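Side-chain contacts in DUF2235 domain-containing protein (Pseudomonas aeruginosa, PDB 4O5P), which is a type VI secretion effector of the Tle1 family that acts as a phospholipase, probably attacking membrane lipids through an alpha/beta-hydrolase catalytic domain: residues T121-P124 with D125-E128; G70-G73 with T74-D78. All blocks are in the same frame, centred on the assembly; numbering follows the deposited sequence.

Interaction 1. Residues T121-P124 with D125-E128; sequences TVFP and DIKE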
# COMPACT_ATOMS: atom_id res chain seq x y z
N THR A 121 7.84 6.41 6.30
CA THR A 121 8.11 6.59 7.72
C THR A 121 9.45 5.99 8.08
O THR A 121 9.96 5.10 7.38
CB THR A 121 7.01 5.98 8.60
OG1 THR A 121 7.13 4.56 8.61
CG2 THR A 121 5.63 6.38 8.08
N VAL A 122 10.04 6.50 9.16
CA VAL A 122 11.37 6.07 9.58
C VAL A 122 11.41 4.57 9.97
O VAL A 122 10.50 4.05 10.64
CB VAL A 122 11.86 6.97 10.74
CG1 VAL A 122 13.02 6.35 11.45
CG2 VAL A 122 12.22 8.37 10.20
N PHE A 123 12.47 3.89 9.51
CA PHE A 123 12.69 2.48 9.81
C PHE A 123 14.18 2.27 10.04
O PHE A 123 14.94 2.08 9.08
CB PHE A 123 12.24 1.60 8.63
CG PHE A 123 12.03 0.14 8.99
CD1 PHE A 123 12.21 -0.30 10.30
CD2 PHE A 123 11.68 -0.78 8.01
CE1 PHE A 123 12.03 -1.64 10.62
CE2 PHE A 123 11.50 -2.12 8.33
CZ PHE A 123 11.68 -2.55 9.64
N PRO A 124 14.61 2.32 11.31
CA PRO A 124 16.03 2.24 11.67
C PRO A 124 16.68 0.94 11.19
O PRO A 124 17.82 0.98 10.75
CB PRO A 124 16.02 2.29 13.20
CG PRO A 124 14.73 3.01 13.54
CD PRO A 124 13.75 2.56 12.49
N ASP A 125 15.93 -0.16 11.23
CA ASP A 125 16.44 -1.48 10.87
C ASP A 125 16.95 -1.57 9.42
O ASP A 125 17.77 -2.44 9.10
CB ASP A 125 15.38 -2.57 11.10
CG ASP A 125 15.00 -2.71 12.56
OD1 ASP A 125 15.03 -1.70 13.29
OD2 ASP A 125 14.65 -3.85 12.98
N ILE A 126 16.46 -0.69 8.56
CA ILE A 126 16.90 -0.62 7.17
C ILE A 126 17.60 0.72 6.89
O ILE A 126 17.80 1.11 5.74
CB ILE A 126 15.73 -0.84 6.19
CG1 ILE A 126 14.64 0.22 6.41
CG2 ILE A 126 15.17 -2.27 6.33
CD1 ILE A 126 13.73 0.39 5.21
N LYS A 127 17.95 1.40 7.98
CA LYS A 127 18.65 2.70 7.94
C LYS A 127 17.91 3.79 7.16
O LYS A 127 18.54 4.63 6.52
CB LYS A 127 20.09 2.54 7.44
CG LYS A 127 20.96 1.74 8.40
CD LYS A 127 22.39 1.61 7.90
CE LYS A 127 22.46 0.69 6.72
NZ LYS A 127 23.81 0.08 6.62
N GLU A 128 16.58 3.74 7.21
CA GLU A 128 15.75 4.78 6.62
C GLU A 128 15.49 5.75 7.76
O GLU A 128 14.63 5.50 8.61
CB GLU A 128 14.43 4.19 6.13
CG GLU A 128 13.52 5.17 5.39
CD GLU A 128 12.48 4.44 4.55
OE1 GLU A 128 12.82 3.36 4.02
OE2 GLU A 128 11.34 4.93 4.43

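Interaction 2. Residues G70-G73 with T74-D78; sequences GFDG and TNNND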
# COMPACT_ATOMS: atom_id res chain seq x y z
N GLY A 70 3.55 -8.36 9.83
CA GLY A 70 2.64 -7.32 9.40
C GLY A 70 3.39 -6.18 8.73
O GLY A 70 4.29 -5.59 9.34
N PHE A 71 3.05 -5.90 7.47
CA PHE A 71 3.59 -4.78 6.72
C PHE A 71 2.55 -3.66 6.69
O PHE A 71 1.49 -3.78 6.01
CB PHE A 71 3.90 -5.19 5.28
CG PHE A 71 4.92 -6.29 5.14
CD1 PHE A 71 6.27 -6.00 5.11
CD2 PHE A 71 4.52 -7.61 4.97
CE1 PHE A 71 7.22 -7.00 4.95
CE2 PHE A 71 5.45 -8.62 4.80
CZ PHE A 71 6.80 -8.31 4.79
N ASP A 72 2.85 -2.57 7.40
CA ASP A 72 1.90 -1.47 7.54
C ASP A 72 1.82 -0.64 6.27
O ASP A 72 2.63 -0.80 5.35
CB ASP A 72 2.27 -0.57 8.72
CG ASP A 72 1.04 -0.02 9.43
OD1 ASP A 72 -0.04 0.03 8.80
OD2 ASP A 72 1.16 0.38 10.61
N GLY A 73 0.83 0.25 6.23
CA GLY A 73 0.53 0.95 5.00
C GLY A 73 1.32 2.21 4.79
O GLY A 73 2.18 2.58 5.60
N THR A 74 1.02 2.88 3.68
CA THR A 74 1.64 4.13 3.30
C THR A 74 1.48 5.16 4.42
O THR A 74 0.36 5.46 4.83
CB THR A 74 0.94 4.67 2.05
OG1 THR A 74 0.91 3.64 1.05
CG2 THR A 74 1.67 5.89 1.51
N ASN A 75 2.61 5.69 4.89
CA ASN A 75 2.64 6.71 5.94
C ASN A 75 2.08 6.24 7.28
O ASN A 75 1.76 7.05 8.14
CB ASN A 75 1.94 8.00 5.50
CG ASN A 75 2.43 9.22 6.27
OD1 ASN A 75 3.64 9.42 6.43
ND2 ASN A 75 1.49 10.04 6.75
N ASN A 76 1.95 4.92 7.44
CA ASN A 76 1.56 4.37 8.74
C ASN A 76 2.76 3.88 9.54
O ASN A 76 3.52 3.01 9.07
CB ASN A 76 0.60 3.20 8.55
CG ASN A 76 -0.63 3.58 7.78
OD1 ASN A 76 -0.74 3.29 6.60
ND2 ASN A 76 -1.58 4.22 8.45
N ASN A 77 2.90 4.38 10.76
CA ASN A 77 3.99 3.96 11.64
C ASN A 77 3.43 3.77 13.04
O ASN A 77 2.97 4.74 13.64
CB ASN A 77 5.08 5.03 11.64
CG ASN A 77 6.24 4.67 12.54
OD1 ASN A 77 6.13 4.72 13.76
ND2 ASN A 77 7.38 4.33 11.94
N ASP A 78 3.46 2.54 13.55
CA ASP A 78 2.79 2.21 14.80
C ASP A 78 3.30 3.03 15.99
O ASP A 78 2.50 3.59 16.74
CB ASP A 78 2.88 0.71 15.12
CG ASP A 78 1.99 0.31 16.28
OD1 ASP A 78 0.98 1.00 16.52
OD2 ASP A 78 2.28 -0.69 16.96

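Interaction 1. Residues T121-P124 with D125-E128
Phe123 and Ile126 meet on the tightly packed side of this loop. CG1 of Ile126 lies 3.5 Å from Phe123 CD2, and the two side chains cross at about a right angle. With its chi1 of 59°, Ile126 holds CG1 between its own backbone N and carbonyl carbon, turned back to the ring and to Phe123 O. At the far part of the same ring CB of Asp125 comes within 3.5 Å of Phe123 CE1, the carboxylate plane turned 24° from that of the ring. Trp148 of helix 139-162 packs against this side: its ring meets Phe123 edge-to-face, and its NE1 binds Asp125 OD2. Glu128 reaches past Thr121 O, and its OE1 forms a salt bridge with Arg145 NH1 of the same helix.

Four backbone hydrogen bonds hold the loop. Phe123 O accepts two N-H groups from opposite faces of its carbonyl plane, Ile126 N at 3.2 Å and Glu128 N at 3.0 Å, while Phe123 N returns a bond to Glu128 O at 2.8 Å. A further bond runs from Lys127 N to Pro124 O.

The looser side belongs to Lys127, which points away from the turn; its exposed chain bends at chi3 to a salt bridge with Glu176. Lys127, with its positive phi of 57°, and Glu128 together stand opposite the single residue Phe123, which makes a G1 beta bulge.

Interaction 2. Residues G70-G73 with T74-D78
Asp72 and Asn76 face each other across a type II beta turn, Gly73 to Asn76, that carries the chain off the end of strand 62-71 in a mainly parallel sheet consistent with an alpha/beta-hydrolase fold. In the first shell, Asp72 OD1 lies 3.2 Å from Asn76 CB, and the two side chains cross at about a right angle with their flat groups only 12° apart. Asn76 can lie over the turn because its chi1 of -58° sets CG beside its own backbone N. The turn is closed by Asn76 N, which donates to Gly73 O at 3.0 Å from above the carbonyl plane. Asp72 OD1 also curls back on its own main chain, taking the N-H of Gly73 at 2.7 Å on its anti side, 28° out of the carboxylate plane.

A second shell fixes that carboxylate. Ser90 OG binds OD1 and Tyr115 OH binds OD2; the same tyrosine hydroxyl accepts from Asp78 N, tying Asp72 to the first turn of helix 78-81. Asn77 is the N-cap of that helix, its OD1 taking the N-H of Ala80, and Asp81 OD2 answers in return by accepting from Asn77 N, so two bonds tie Asn77 to the first turn.

Farther out, the turn borders what is probably the active site: Thr74 OG1 receives a hydrogen bond from Arg238 NH1 and is also hydrogen-bonded to OG of Ser237, which sits on a probable nucleophile elbow and would form a triad with His379 and Asp281. On its inner side Thr74 stays close to the turn, its CB 3.7 Å from Gly73 C.

In the fold
Both contacts are short-range turns in loops that leave neighbouring parallel strands, 62-71 for interaction 2 and 111-116 for interaction 1, and their centres lie about 12 Å apart. Interaction 2 is nearer the middle of the chain, about 9 Å from its centre against 17 Å, and is mainly polar, with a buried carboxylate held by two hydroxyls and one backbone N-H. Interaction 1 sets an aromatic-aliphatic cluster against helix 139-162, to which Glu128 is also bound, while exposed Lys127 turns outward to helix 168-178. The two loops touch directly: Thr121 OG1 lies 3.3 Å from Asn77 ND2, a weak hydrogen bond, and the methyl of Thr121 packs on Asn75.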